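Local structure of proto-oncogene vav (Homo sapiens, 6NEW) at residues F83-D88 against Y126-S131; N217-D222 against R383-Q388; G253-T258 against L330-R335; L277-R282 against L289-N294. The protein probably acts as a guanine nucleotide exchange factor for Rho-family GTPases such as Rac, through a DH domain followed by a PH domain and a zinc-binding C1 domain. All coordinates share one frame; numbering follows the deposited sequence.

Interaction 1: F83-D88 against Y126-S131; sequences FINIED and YGRYCS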
loop_
_atom_site.group_PDB
_atom_site.type_symbol
_atom_site.label_atom_id
_atom_site.label_comp_id
_atom_site.label_asym_id
_atom_site.label_seq_id
_atom_site.Cartn_x
_atom_site.Cartn_y
_atom_site.Cartn_z
ATOM N N PHE A 83 -7.770 -14.360 -13.611
ATOM C CA PHE A 83 -7.509 -15.319 -12.546
ATOM C C PHE A 83 -6.221 -15.003 -11.794
ATOM O O PHE A 83 -5.981 -15.576 -10.741
ATOM C CB PHE A 83 -7.588 -16.755 -13.081
ATOM C CG PHE A 83 -9.031 -17.169 -13.269
ATOM C CD1 PHE A 83 -9.788 -16.659 -14.317
ATOM C CD2 PHE A 83 -9.659 -17.996 -12.346
ATOM C CE1 PHE A 83 -11.138 -16.985 -14.452
ATOM C CE2 PHE A 83 -11.007 -18.347 -12.496
ATOM C CZ PHE A 83 -11.738 -17.844 -13.553
ATOM N N ILE A 84 -5.461 -14.001 -12.269
ATOM C CA ILE A 84 -4.245 -13.464 -11.641
ATOM C C ILE A 84 -3.288 -14.556 -11.176
ATOM O O ILE A 84 -2.800 -15.355 -11.965
ATOM C CB ILE A 84 -4.545 -12.432 -10.479
ATOM C CG1 ILE A 84 -5.855 -11.661 -10.700
ATOM C CG2 ILE A 84 -3.360 -11.467 -10.250
ATOM C CD1 ILE A 84 -6.143 -10.567 -9.711
ATOM N N ASN A 85 -3.086 -14.592 -9.867
ATOM C CA ASN A 85 -2.180 -15.448 -9.120
ATOM C C ASN A 85 -2.907 -16.636 -8.441
ATOM O O ASN A 85 -2.209 -17.464 -7.870
ATOM C CB ASN A 85 -1.583 -14.564 -8.035
ATOM C CG ASN A 85 -0.220 -14.858 -7.469
ATOM O OD1 ASN A 85 0.649 -15.509 -8.059
ATOM N ND2 ASN A 85 0.037 -14.200 -6.361
ATOM N N ILE A 86 -4.285 -16.688 -8.438
ATOM C CA ILE A 86 -5.133 -17.709 -7.759
ATOM C C ILE A 86 -4.525 -19.121 -7.781
ATOM O O ILE A 86 -4.492 -19.752 -6.723
ATOM C CB ILE A 86 -6.643 -17.786 -8.183
ATOM C CG1 ILE A 86 -7.353 -16.430 -8.078
ATOM C CG2 ILE A 86 -7.420 -18.894 -7.403
ATOM C CD1 ILE A 86 -8.814 -16.467 -7.824
ATOM N N GLU A 87 -4.032 -19.603 -8.948
ATOM C CA GLU A 87 -3.426 -20.933 -9.039
ATOM C C GLU A 87 -2.324 -21.098 -7.993
ATOM O O GLU A 87 -2.345 -22.082 -7.254
ATOM C CB GLU A 87 -2.941 -21.252 -10.464
ATOM N N ASP A 88 -1.451 -20.073 -7.851
ATOM C CA ASP A 88 -0.372 -20.029 -6.859
ATOM C C ASP A 88 -0.898 -19.905 -5.417
ATOM O O ASP A 88 -0.301 -20.499 -4.523
ATOM C CB ASP A 88 0.665 -18.925 -7.182
ATOM C CG ASP A 88 2.021 -19.115 -6.500
ATOM O OD1 ASP A 88 2.182 -20.088 -5.773
ATOM O OD2 ASP A 88 2.914 -18.261 -6.687
ATOM N N TYR A 126 0.052 -12.044 -2.118
ATOM C CA TYR A 126 -1.198 -11.317 -1.895
ATOM C C TYR A 126 -1.029 -9.851 -2.294
ATOM O O TYR A 126 -2.020 -9.152 -2.510
ATOM C CB TYR A 126 -1.705 -11.457 -0.450
ATOM C CG TYR A 126 -2.562 -12.687 -0.252
ATOM C CD1 TYR A 126 -3.897 -12.704 -0.652
ATOM C CD2 TYR A 126 -2.032 -13.848 0.302
ATOM C CE1 TYR A 126 -4.685 -13.840 -0.488
ATOM C CE2 TYR A 126 -2.808 -14.990 0.464
ATOM C CZ TYR A 126 -4.132 -14.981 0.067
ATOM O OH TYR A 126 -4.888 -16.106 0.233
ATOM N N GLY A 127 0.230 -9.409 -2.389
ATOM C CA GLY A 127 0.601 -8.085 -2.875
ATOM C C GLY A 127 0.190 -7.996 -4.333
ATOM O O GLY A 127 -0.688 -7.197 -4.678
ATOM N N ARG A 128 0.722 -8.947 -5.161
ATOM C CA ARG A 128 0.409 -9.131 -6.590
ATOM C C ARG A 128 -1.105 -9.311 -6.833
ATOM O O ARG A 128 -1.601 -8.819 -7.847
ATOM C CB ARG A 128 1.198 -10.331 -7.162
ATOM C CG ARG A 128 1.242 -10.420 -8.698
ATOM C CD ARG A 128 1.909 -11.718 -9.128
ATOM N NE ARG A 128 2.044 -11.867 -10.580
ATOM C CZ ARG A 128 1.097 -12.323 -11.396
ATOM N NH1 ARG A 128 -0.107 -12.626 -10.924
ATOM N NH2 ARG A 128 1.331 -12.444 -12.696
ATOM N N TYR A 129 -1.835 -9.986 -5.896
ATOM C CA TYR A 129 -3.277 -10.229 -6.005
ATOM C C TYR A 129 -4.104 -8.989 -5.772
ATOM O O TYR A 129 -4.862 -8.595 -6.652
ATOM C CB TYR A 129 -3.770 -11.374 -5.053
ATOM C CG TYR A 129 -5.214 -11.797 -5.299
ATOM C CD1 TYR A 129 -5.532 -12.719 -6.295
ATOM C CD2 TYR A 129 -6.263 -11.232 -4.578
ATOM C CE1 TYR A 129 -6.855 -13.058 -6.575
ATOM C CE2 TYR A 129 -7.591 -11.564 -4.849
ATOM C CZ TYR A 129 -7.882 -12.479 -5.849
ATOM O OH TYR A 129 -9.187 -12.820 -6.110
ATOM N N CYS A 130 -4.008 -8.428 -4.558
ATOM C CA CYS A 130 -4.806 -7.310 -4.069
ATOM C C CYS A 130 -4.607 -6.029 -4.853
ATOM O O CYS A 130 -5.527 -5.200 -4.905
ATOM C CB CYS A 130 -4.588 -7.112 -2.574
ATOM S SG CYS A 130 -5.102 -8.535 -1.572
ATOM N N SER A 131 -3.449 -5.893 -5.507
ATOM C CA SER A 131 -3.177 -4.743 -6.350
ATOM C C SER A 131 -4.091 -4.809 -7.585
ATOM O O SER A 131 -4.825 -3.853 -7.862
ATOM C CB SER A 131 -1.702 -4.710 -6.754
ATOM O OG SER A 131 -1.297 -5.764 -7.610
#
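Ile-86 and Ile-84 both reach the ring of Tyr-129, and this is the close-packed half of the contact, with Ile-86 and Tyr-129 buried. CG1 of Ile-86 lies 3.7 Å from CE1 of Tyr-129, and its CD1 runs on toward the phenol oxygen. The side chains of Ile-84 and Tyr-129 cross at about a right angle, with CD1 of Ile-84 4.1 Å from CE1 of Tyr-129. With CG anti to the backbone N (chi1 -171°), the ring of Tyr-129 swings off its helix toward the turn, and its hydroxyl is hydrogen-bonded to the backbone oxygen of Leu-172. The turn is a type II' beta turn from Phe-83 to Ile-86, with Ile-84 at positive phi; it links helix 76-82 to helix 86-105 within the all-helical DH (RhoGEF) domain and sets this corner against helix 125-131. On the solvent side the contact is looser. Arg-128 stretches its extended chain past Ile-84, bringing NH1 to 3.5 Å from CG2 of Ile-84. The edge of the guanidinium lies near the backbone N of Asn-85, at 3.7 Å from NH1, without a hydrogen bond. The Asn-85 amide plane is turned 44° from the guanidinium, and its ND2 makes a weak hydrogen bond to the backbone oxygen of Val-125.

Interaction 2: N217-D222 against R383-Q388; sequences NEVKRD and RGTFYQ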
loop_
_atom_site.group_PDB
_atom_site.type_symbol
_atom_site.label_atom_id
_atom_site.label_comp_id
_atom_site.label_asym_id
_atom_site.label_seq_id
_atom_site.Cartn_x
_atom_site.Cartn_y
_atom_site.Cartn_z
ATOM N N ASN A 217 -2.183 -3.699 2.270
ATOM C CA ASN A 217 -2.870 -2.410 2.260
ATOM C C ASN A 217 -2.019 -1.307 1.621
ATOM O O ASN A 217 -2.562 -0.486 0.871
ATOM C CB ASN A 217 -3.316 -2.037 3.667
ATOM C CG ASN A 217 -4.447 -2.900 4.159
ATOM O OD1 ASN A 217 -5.466 -3.069 3.480
ATOM N ND2 ASN A 217 -4.313 -3.444 5.359
ATOM N N GLU A 218 -0.680 -1.324 1.874
ATOM C CA GLU A 218 0.248 -0.340 1.320
ATOM C C GLU A 218 0.450 -0.537 -0.166
ATOM O O GLU A 218 0.645 0.442 -0.883
ATOM C CB GLU A 218 1.584 -0.300 2.075
ATOM C CG GLU A 218 1.518 0.247 3.497
ATOM C CD GLU A 218 0.570 1.397 3.776
ATOM O OE1 GLU A 218 0.691 2.448 3.110
ATOM O OE2 GLU A 218 -0.284 1.254 4.680
ATOM N N VAL A 219 0.326 -1.788 -0.639
ATOM C CA VAL A 219 0.428 -2.144 -2.062
ATOM C C VAL A 219 -0.743 -1.513 -2.826
ATOM O O VAL A 219 -0.535 -0.893 -3.871
ATOM C CB VAL A 219 0.559 -3.677 -2.282
ATOM C CG1 VAL A 219 0.289 -4.065 -3.732
ATOM C CG2 VAL A 219 1.935 -4.163 -1.850
ATOM N N LYS A 220 -1.962 -1.631 -2.275
ATOM C CA LYS A 220 -3.187 -1.069 -2.856
ATOM C C LYS A 220 -3.062 0.465 -2.934
ATOM O O LYS A 220 -3.264 1.032 -4.012
ATOM C CB LYS A 220 -4.398 -1.501 -2.010
ATOM C CG LYS A 220 -5.757 -1.195 -2.630
ATOM C CD LYS A 220 -6.899 -1.536 -1.656
ATOM C CE LYS A 220 -8.275 -1.384 -2.269
ATOM N NZ LYS A 220 -8.656 0.041 -2.472
ATOM N N ARG A 221 -2.584 1.056 -1.854
ATOM C CA ARG A 221 -2.378 2.467 -1.732
ATOM C C ARG A 221 -1.369 3.027 -2.701
ATOM O O ARG A 221 -1.559 4.083 -3.182
ATOM C CB ARG A 221 -1.982 2.790 -0.318
ATOM C CG ARG A 221 -3.041 3.528 0.442
ATOM C CD ARG A 221 -2.695 3.702 1.900
ATOM N NE ARG A 221 -3.820 3.316 2.741
ATOM C CZ ARG A 221 -3.705 2.548 3.822
ATOM N NH1 ARG A 221 -4.768 2.226 4.537
ATOM N NH2 ARG A 221 -2.521 2.093 4.184
ATOM N N ASP A 222 -0.306 2.286 -2.974
ATOM C CA ASP A 222 0.760 2.673 -3.904
ATOM C C ASP A 222 0.346 2.631 -5.367
ATOM O O ASP A 222 0.760 3.505 -6.139
ATOM C CB ASP A 222 2.028 1.858 -3.675
ATOM C CG ASP A 222 2.838 2.257 -2.461
ATOM O OD1 ASP A 222 2.419 3.196 -1.741
ATOM O OD2 ASP A 222 3.907 1.656 -2.246
ATOM N N ARG A 383 6.959 -1.735 3.586
ATOM C CA ARG A 383 5.631 -1.851 2.983
ATOM C C ARG A 383 5.362 -1.058 1.720
ATOM O O ARG A 383 5.567 0.152 1.690
ATOM C CB ARG A 383 4.570 -1.476 4.020
ATOM C CG ARG A 383 4.474 -2.451 5.164
ATOM C CD ARG A 383 4.471 -1.719 6.470
ATOM N NE ARG A 383 4.849 -2.599 7.572
ATOM C CZ ARG A 383 5.166 -2.165 8.784
ATOM N NH1 ARG A 383 5.143 -0.870 9.061
ATOM N NH2 ARG A 383 5.508 -3.028 9.732
ATOM N N GLY A 384 4.798 -1.746 0.731
ATOM C CA GLY A 384 4.405 -1.160 -0.536
ATOM C C GLY A 384 5.303 -1.498 -1.699
ATOM O O GLY A 384 6.153 -2.387 -1.613
ATOM N N THR A 385 5.114 -0.776 -2.798
ATOM C CA THR A 385 5.847 -0.988 -4.047
ATOM C C THR A 385 6.640 0.249 -4.445
ATOM O O THR A 385 7.427 0.186 -5.383
ATOM C CB THR A 385 4.845 -1.342 -5.174
ATOM O OG1 THR A 385 3.881 -0.296 -5.300
ATOM C CG2 THR A 385 4.119 -2.673 -4.936
ATOM N N PHE A 386 6.436 1.367 -3.736
ATOM C CA PHE A 386 7.029 2.638 -4.099
ATOM C C PHE A 386 7.473 3.417 -2.872
ATOM O O PHE A 386 6.664 3.593 -1.980
ATOM C CB PHE A 386 5.925 3.397 -4.854
ATOM C CG PHE A 386 6.227 4.757 -5.409
ATOM C CD1 PHE A 386 7.118 4.910 -6.460
ATOM C CD2 PHE A 386 5.528 5.877 -4.962
ATOM C CE1 PHE A 386 7.366 6.173 -7.004
ATOM C CE2 PHE A 386 5.771 7.139 -5.508
ATOM C CZ PHE A 386 6.686 7.279 -6.528
ATOM N N TYR A 387 8.744 3.899 -2.825
ATOM C CA TYR A 387 9.318 4.725 -1.729
ATOM C C TYR A 387 8.735 4.345 -0.373
ATOM O O TYR A 387 8.078 5.138 0.292
ATOM C CB TYR A 387 9.131 6.239 -2.017
ATOM C CG TYR A 387 10.150 6.807 -2.985
ATOM C CD1 TYR A 387 11.494 6.928 -2.624
ATOM C CD2 TYR A 387 9.769 7.260 -4.246
ATOM C CE1 TYR A 387 12.436 7.452 -3.505
ATOM C CE2 TYR A 387 10.697 7.831 -5.122
ATOM C CZ TYR A 387 12.034 7.903 -4.752
ATOM O OH TYR A 387 12.971 8.455 -5.584
ATOM N N GLN A 388 8.918 3.075 -0.031
ATOM C CA GLN A 388 8.477 2.368 1.177
ATOM C C GLN A 388 9.242 2.834 2.384
ATOM O O GLN A 388 8.763 2.647 3.508
ATOM C CB GLN A 388 8.747 0.860 1.011
ATOM C CG GLN A 388 8.162 0.254 -0.252
ATOM C CD GLN A 388 9.137 0.145 -1.374
ATOM O OE1 GLN A 388 10.051 0.978 -1.533
ATOM N NE2 GLN A 388 8.943 -0.896 -2.184
#
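Asp-222 points its carboxylate from the helix straight at the backbone of the 383-388 loop, where OD2 accepts two hydrogen bonds. The N of Thr-385 meets the anti lone pair of Asp-222 OD2 at 2.8 Å, whereas the N of Phe-386 approaches the same oxygen from above the carboxylate plane (40° out of it) at 2.9 Å. An asparagine here would probably weaken this grip, since the negative charge would be gone and an NH2 group turned toward the loop could not accept from its two N-H groups. Gly-384 passes 3.3 Å from Asp-222 OD2 through its CA, and a CB on it would clash with that oxygen. One helical turn back, the Glu-218 and Arg-383 side chains run obliquely past each other, touching through aliphatic carbons: CG of Glu-218 is 3.5 Å from CB of Arg-383. Their charged ends part, that of Glu-218 leading away from the loop and that of Arg-383 going to a salt bridge with Asp-211. Val-219 adds an apolar contact: its side chain and that of Thr-385 cross at about a right angle, their CG2 atoms 4.1 Å apart. The arrangement is an interdomain contact, in which a loop of the zinc-binding C1 domain docks on the long C-terminal helix (196-235) of the DH domain.

Interaction 3: G253-T258 against L330-R335; sequences GELKIT and LFFKTR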
loop_
_atom_site.group_PDB
_atom_site.type_symbol
_atom_site.label_atom_id
_atom_site.label_comp_id
_atom_site.label_asym_id
_atom_site.label_seq_id
_atom_site.Cartn_x
_atom_site.Cartn_y
_atom_site.Cartn_z
ATOM N N GLY A 253 -2.671 22.353 -7.562
ATOM C CA GLY A 253 -3.631 23.436 -7.674
ATOM C C GLY A 253 -3.077 24.738 -8.194
ATOM O O GLY A 253 -1.886 24.861 -8.508
ATOM N N GLU A 254 -3.961 25.713 -8.310
ATOM C CA GLU A 254 -3.610 27.035 -8.802
ATOM C C GLU A 254 -3.094 27.914 -7.678
ATOM O O GLU A 254 -3.483 27.766 -6.506
ATOM C CB GLU A 254 -4.786 27.703 -9.553
ATOM C CG GLU A 254 -6.028 27.933 -8.698
ATOM C CD GLU A 254 -7.072 28.885 -9.254
ATOM O OE1 GLU A 254 -7.341 28.836 -10.477
ATOM O OE2 GLU A 254 -7.639 29.670 -8.460
ATOM N N LEU A 255 -2.192 28.813 -8.046
ATOM C CA LEU A 255 -1.593 29.799 -7.144
ATOM C C LEU A 255 -0.999 30.936 -7.982
ATOM O O LEU A 255 -0.956 30.841 -9.215
ATOM C CB LEU A 255 -0.516 29.154 -6.216
ATOM C CG LEU A 255 0.638 28.323 -6.850
ATOM C CD1 LEU A 255 1.814 29.188 -7.240
ATOM C CD2 LEU A 255 1.168 27.303 -5.864
ATOM N N LYS A 256 -0.582 32.013 -7.314
ATOM C CA LYS A 256 0.090 33.153 -7.941
ATOM C C LYS A 256 1.495 33.183 -7.377
ATOM O O LYS A 256 1.722 32.769 -6.234
ATOM C CB LYS A 256 -0.665 34.467 -7.696
ATOM C CG LYS A 256 -1.944 34.594 -8.527
ATOM C CD LYS A 256 -2.719 35.837 -8.167
ATOM C CE LYS A 256 -4.076 35.915 -8.831
ATOM N NZ LYS A 256 -4.052 36.795 -10.024
ATOM N N ILE A 257 2.456 33.618 -8.181
ATOM C CA ILE A 257 3.848 33.545 -7.755
ATOM C C ILE A 257 4.718 34.705 -8.239
ATOM O O ILE A 257 4.544 35.216 -9.346
ATOM C CB ILE A 257 4.411 32.147 -8.212
ATOM C CG1 ILE A 257 5.835 31.867 -7.679
ATOM C CG2 ILE A 257 4.334 31.982 -9.732
ATOM C CD1 ILE A 257 6.213 30.415 -7.682
ATOM N N THR A 258 5.684 35.086 -7.389
ATOM C CA THR A 258 6.713 36.069 -7.702
ATOM C C THR A 258 8.067 35.438 -7.358
ATOM O O THR A 258 8.126 34.517 -6.545
ATOM C CB THR A 258 6.497 37.432 -6.987
ATOM O OG1 THR A 258 6.952 37.357 -5.641
ATOM C CG2 THR A 258 5.041 37.942 -7.040
ATOM N N LEU A 330 4.535 32.689 -2.603
ATOM C CA LEU A 330 3.447 31.850 -3.058
ATOM C C LEU A 330 2.157 32.381 -2.509
ATOM O O LEU A 330 1.975 32.430 -1.287
ATOM C CB LEU A 330 3.709 30.372 -2.632
ATOM C CG LEU A 330 4.487 29.426 -3.588
ATOM C CD1 LEU A 330 5.749 30.034 -4.108
ATOM C CD2 LEU A 330 4.870 28.160 -2.887
ATOM N N PHE A 331 1.255 32.794 -3.417
ATOM C CA PHE A 331 -0.036 33.374 -3.024
ATOM C C PHE A 331 -1.190 32.439 -3.333
ATOM O O PHE A 331 -1.329 31.973 -4.467
ATOM C CB PHE A 331 -0.275 34.746 -3.680
ATOM C CG PHE A 331 0.746 35.804 -3.356
ATOM C CD1 PHE A 331 1.913 35.925 -4.112
ATOM C CD2 PHE A 331 0.510 36.732 -2.343
ATOM C CE1 PHE A 331 2.850 36.916 -3.820
ATOM C CE2 PHE A 331 1.443 37.728 -2.052
ATOM C CZ PHE A 331 2.613 37.805 -2.781
ATOM N N PHE A 332 -2.012 32.190 -2.318
ATOM C CA PHE A 332 -3.193 31.338 -2.399
ATOM C C PHE A 332 -4.460 32.203 -2.260
ATOM O O PHE A 332 -4.396 33.281 -1.647
ATOM C CB PHE A 332 -3.113 30.197 -1.360
ATOM C CG PHE A 332 -1.881 29.375 -1.648
ATOM C CD1 PHE A 332 -1.885 28.423 -2.662
ATOM C CD2 PHE A 332 -0.674 29.645 -1.000
ATOM C CE1 PHE A 332 -0.722 27.739 -2.994
ATOM C CE2 PHE A 332 0.487 28.983 -1.357
ATOM C CZ PHE A 332 0.452 28.008 -2.329
ATOM N N LYS A 333 -5.575 31.767 -2.886
ATOM C CA LYS A 333 -6.825 32.525 -2.873
ATOM C C LYS A 333 -7.387 32.690 -1.466
ATOM O O LYS A 333 -7.797 33.795 -1.124
ATOM C CB LYS A 333 -7.865 31.960 -3.852
ATOM C CG LYS A 333 -8.741 33.052 -4.452
ATOM C CD LYS A 333 -9.856 32.513 -5.319
ATOM C CE LYS A 333 -10.472 33.642 -6.111
ATOM N NZ LYS A 333 -11.905 33.392 -6.417
ATOM N N THR A 334 -7.321 31.640 -0.634
ATOM C CA THR A 334 -7.807 31.663 0.750
ATOM C C THR A 334 -6.716 31.344 1.773
ATOM O O THR A 334 -5.624 30.895 1.410
ATOM C CB THR A 334 -8.980 30.690 0.942
ATOM O OG1 THR A 334 -8.529 29.343 0.790
ATOM C CG2 THR A 334 -10.155 30.984 0.020
ATOM N N ARG A 335 -7.047 31.558 3.066
ATOM C CA ARG A 335 -6.199 31.291 4.224
ATOM C C ARG A 335 -6.106 29.773 4.428
ATOM O O ARG A 335 -5.039 29.279 4.782
ATOM C CB ARG A 335 -6.791 31.983 5.476
ATOM C CG ARG A 335 -6.128 31.664 6.815
ATOM C CD ARG A 335 -4.956 32.576 7.121
ATOM N NE ARG A 335 -4.380 32.268 8.432
ATOM C CZ ARG A 335 -4.763 32.820 9.582
ATOM N NH1 ARG A 335 -5.732 33.731 9.602
ATOM N NH2 ARG A 335 -4.180 32.467 10.720
HETATM O O HOH W 1 -5.107 29.152 -4.404
#
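Leu-255 lies side by side with the ring of Phe-332, its CD2 3.5 Å from CE1 of that ring and its CB equally near the same carbon. The leucine CG sits between the backbone N and the carbonyl carbon (chi1 53°), which sets CD2 alongside the ring. Phe-332 is also stacked on Trp-341 of helix 335-352, so the leucine is joined to the helix through this aromatic pair. Farther along the strand, Ile-257 and Leu-330 face each other as a non-hydrogen-bonded pair, with their CD1 atoms 3.6 Å apart. These antiparallel strands, 249-258 and 327-332, are neighbours in the beta structure of the PH domain, whose C-terminal helix packs against the side bearing Leu-330 and Phe-332. Lys-256 and Phe-331 form the hydrogen-bonded pair: each N gives a nearly straight bond of 2.9 Å to the other residue's O, that from Lys-256 N lying in the carbonyl plane of Phe-331. Their side chains share the other face of the sheet. There the edge of the Phe-331 ring lies by the Lys-256 carbonyl, and CE1 of Phe-331 comes within 4.0 Å of CG2 of Thr-258. The ammonium end of Lys-256 leads away to a salt bridge with Asp-267. Beyond the paired residues a water spans the separating strands, donating to Glu-254 O and accepting from Lys-333 N, 3.1 Å away.

Interaction 4: L277-R282 against L289-N294; sequences LLICKR and LKDFVN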
loop_
_atom_site.group_PDB
_atom_site.type_symbol
_atom_site.label_atom_id
_atom_site.label_comp_id
_atom_site.label_asym_id
_atom_site.label_seq_id
_atom_site.Cartn_x
_atom_site.Cartn_y
_atom_site.Cartn_z
ATOM N N LEU A 277 8.604 20.608 -6.705
ATOM C CA LEU A 277 7.501 21.506 -6.955
ATOM C C LEU A 277 7.620 21.855 -8.426
ATOM O O LEU A 277 8.680 22.287 -8.875
ATOM C CB LEU A 277 7.548 22.765 -6.067
ATOM C CG LEU A 277 6.393 23.731 -6.279
ATOM C CD1 LEU A 277 5.149 23.260 -5.576
ATOM C CD2 LEU A 277 6.761 25.132 -5.877
ATOM N N LEU A 278 6.564 21.554 -9.183
ATOM C CA LEU A 278 6.455 21.792 -10.619
ATOM C C LEU A 278 5.550 22.986 -10.786
ATOM O O LEU A 278 4.400 22.953 -10.361
ATOM C CB LEU A 278 5.839 20.560 -11.311
ATOM C CG LEU A 278 6.784 19.399 -11.644
ATOM C CD1 LEU A 278 6.921 18.460 -10.482
ATOM C CD2 LEU A 278 6.237 18.600 -12.799
ATOM N N ILE A 279 6.107 24.081 -11.295
ATOM C CA ILE A 279 5.365 25.318 -11.517
ATOM C C ILE A 279 5.062 25.361 -13.011
ATOM O O ILE A 279 5.963 25.465 -13.853
ATOM C CB ILE A 279 6.107 26.579 -10.975
ATOM C CG1 ILE A 279 6.375 26.456 -9.459
ATOM C CG2 ILE A 279 5.318 27.861 -11.281
ATOM C CD1 ILE A 279 7.650 27.170 -9.016
ATOM N N CYS A 280 3.789 25.182 -13.324
ATOM C CA CYS A 280 3.277 25.117 -14.686
ATOM C C CYS A 280 2.370 26.282 -14.986
ATOM O O CYS A 280 1.798 26.891 -14.082
ATOM C CB CYS A 280 2.544 23.799 -14.930
ATOM S SG CYS A 280 3.477 22.321 -14.479
ATOM N N LYS A 281 2.195 26.532 -16.281
ATOM C CA LYS A 281 1.292 27.523 -16.847
ATOM C C LYS A 281 0.329 26.729 -17.715
ATOM O O LYS A 281 0.785 25.885 -18.494
ATOM C CB LYS A 281 2.074 28.543 -17.697
ATOM C CG LYS A 281 1.198 29.641 -18.279
ATOM C CD LYS A 281 2.022 30.796 -18.823
ATOM C CE LYS A 281 1.135 31.874 -19.406
ATOM N NZ LYS A 281 0.400 32.626 -18.353
ATOM N N ARG A 282 -0.989 26.949 -17.566
ATOM C CA ARG A 282 -1.963 26.235 -18.398
ATOM C C ARG A 282 -1.820 26.676 -19.883
ATOM O O ARG A 282 -1.927 27.863 -20.187
ATOM C CB ARG A 282 -3.398 26.393 -17.865
ATOM C CG ARG A 282 -4.426 25.610 -18.690
ATOM C CD ARG A 282 -5.863 25.770 -18.211
ATOM N NE ARG A 282 -6.362 27.152 -18.282
ATOM C CZ ARG A 282 -6.929 27.708 -19.354
ATOM N NH1 ARG A 282 -7.052 27.021 -20.485
ATOM N NH2 ARG A 282 -7.363 28.963 -19.304
ATOM N N LEU A 289 5.318 23.045 -18.153
ATOM C CA LEU A 289 6.327 23.215 -17.109
ATOM C C LEU A 289 7.222 24.423 -17.368
ATOM O O LEU A 289 7.863 24.505 -18.416
ATOM C CB LEU A 289 7.136 21.919 -16.873
ATOM C CG LEU A 289 8.192 21.977 -15.758
ATOM C CD1 LEU A 289 7.557 21.968 -14.383
ATOM C CD2 LEU A 289 9.199 20.862 -15.896
ATOM N N LYS A 290 7.220 25.380 -16.415
ATOM C CA LYS A 290 7.962 26.646 -16.490
ATOM C C LYS A 290 9.117 26.660 -15.511
ATOM O O LYS A 290 10.207 27.125 -15.846
ATOM C CB LYS A 290 7.027 27.848 -16.209
ATOM C CG LYS A 290 5.805 27.968 -17.143
ATOM C CD LYS A 290 6.067 28.851 -18.371
ATOM C CE LYS A 290 6.491 28.056 -19.588
ATOM N NZ LYS A 290 6.938 28.929 -20.704
ATOM N N ASP A 291 8.879 26.148 -14.294
ATOM C CA ASP A 291 9.883 26.131 -13.250
ATOM C C ASP A 291 9.880 24.821 -12.476
ATOM O O ASP A 291 8.851 24.405 -11.940
ATOM C CB ASP A 291 9.655 27.327 -12.307
ATOM C CG ASP A 291 10.901 28.071 -11.843
ATOM O OD1 ASP A 291 11.952 27.411 -11.639
ATOM O OD2 ASP A 291 10.804 29.295 -11.601
ATOM N N PHE A 292 11.054 24.184 -12.401
ATOM C CA PHE A 292 11.247 22.966 -11.629
ATOM C C PHE A 292 12.078 23.277 -10.370
ATOM O O PHE A 292 13.251 23.636 -10.465
ATOM C CB PHE A 292 11.879 21.848 -12.483
ATOM C CG PHE A 292 11.782 20.495 -11.824
ATOM C CD1 PHE A 292 10.669 19.683 -12.023
ATOM C CD2 PHE A 292 12.798 20.034 -10.984
ATOM C CE1 PHE A 292 10.570 18.440 -11.394
ATOM C CE2 PHE A 292 12.705 18.781 -10.374
ATOM C CZ PHE A 292 11.590 18.001 -10.581
ATOM N N VAL A 293 11.460 23.144 -9.202
ATOM C CA VAL A 293 12.083 23.409 -7.900
ATOM C C VAL A 293 12.409 22.086 -7.192
ATOM O O VAL A 293 11.491 21.310 -6.966
ATOM C CB VAL A 293 11.161 24.325 -7.020
ATOM C CG1 VAL A 293 11.828 24.669 -5.700
ATOM C CG2 VAL A 293 10.747 25.602 -7.760
ATOM N N ASN A 294 13.708 21.793 -6.906
ATOM C CA ASN A 294 14.127 20.587 -6.170
ATOM C C ASN A 294 14.017 21.000 -4.731
ATOM O O ASN A 294 14.682 21.943 -4.330
ATOM C CB ASN A 294 15.589 20.192 -6.478
ATOM C CG ASN A 294 15.836 19.771 -7.895
ATOM O OD1 ASN A 294 15.605 18.620 -8.266
ATOM N ND2 ASN A 294 16.323 20.690 -8.718
#
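Leu-278 sits against two side chains of the facing strand, with CD1 3.8 Å from CE1 of Phe-292 and CB 3.8 Å from CD1 of Leu-289. The strands form an antiparallel beta hairpin of the PH domain, 276-283 with 286-294. The leucine and phenylalanine lie side by side, the ring swung there by a CG anti to the backbone N (chi1 -166°), while Leu-289 slants across. With Leu-278 cut back to an alanine, CG and both methyls are lost, which would probably open a gap beside Phe-292 and leave its ring less firmly held. Cys-280 extends this face, its SG near Leu-289 CD1. On the other face CD1 of Ile-279 touches CG2 of Val-293 at 3.7 Å and also reaches CB of Asp-291. Toward the exposed end, Lys-281 and Lys-290 meet through their aliphatic chains. Here the register slips in a classic beta bulge: Ile-279 O accepts from both Lys-290 N, at 2.9 Å, and Asp-291 N, at 3.0 Å.

From the N terminus, interaction 1 closes first, a loop of 37 mainly helical residues inside the DH domain. Interaction 2 then opens on helix 196-235 and closes only in the C1 domain, with 160 residues between its segments. Within that loop lies interaction 3, which pairs two strands of the PH domain, and nested inside it in turn is the short hairpin of interaction 4; no loops cross. Interactions 1 and 2 meet where Val-219 CG1 packs 3.7 Å from Ser-131 CB. Interactions 3 and 4 belong to the same sheet and touch through the CD1 atoms of Ile-257 and Ile-279, 3.8 Å apart. Interaction 1 lies about 44 Å from interaction 3, centre to centre.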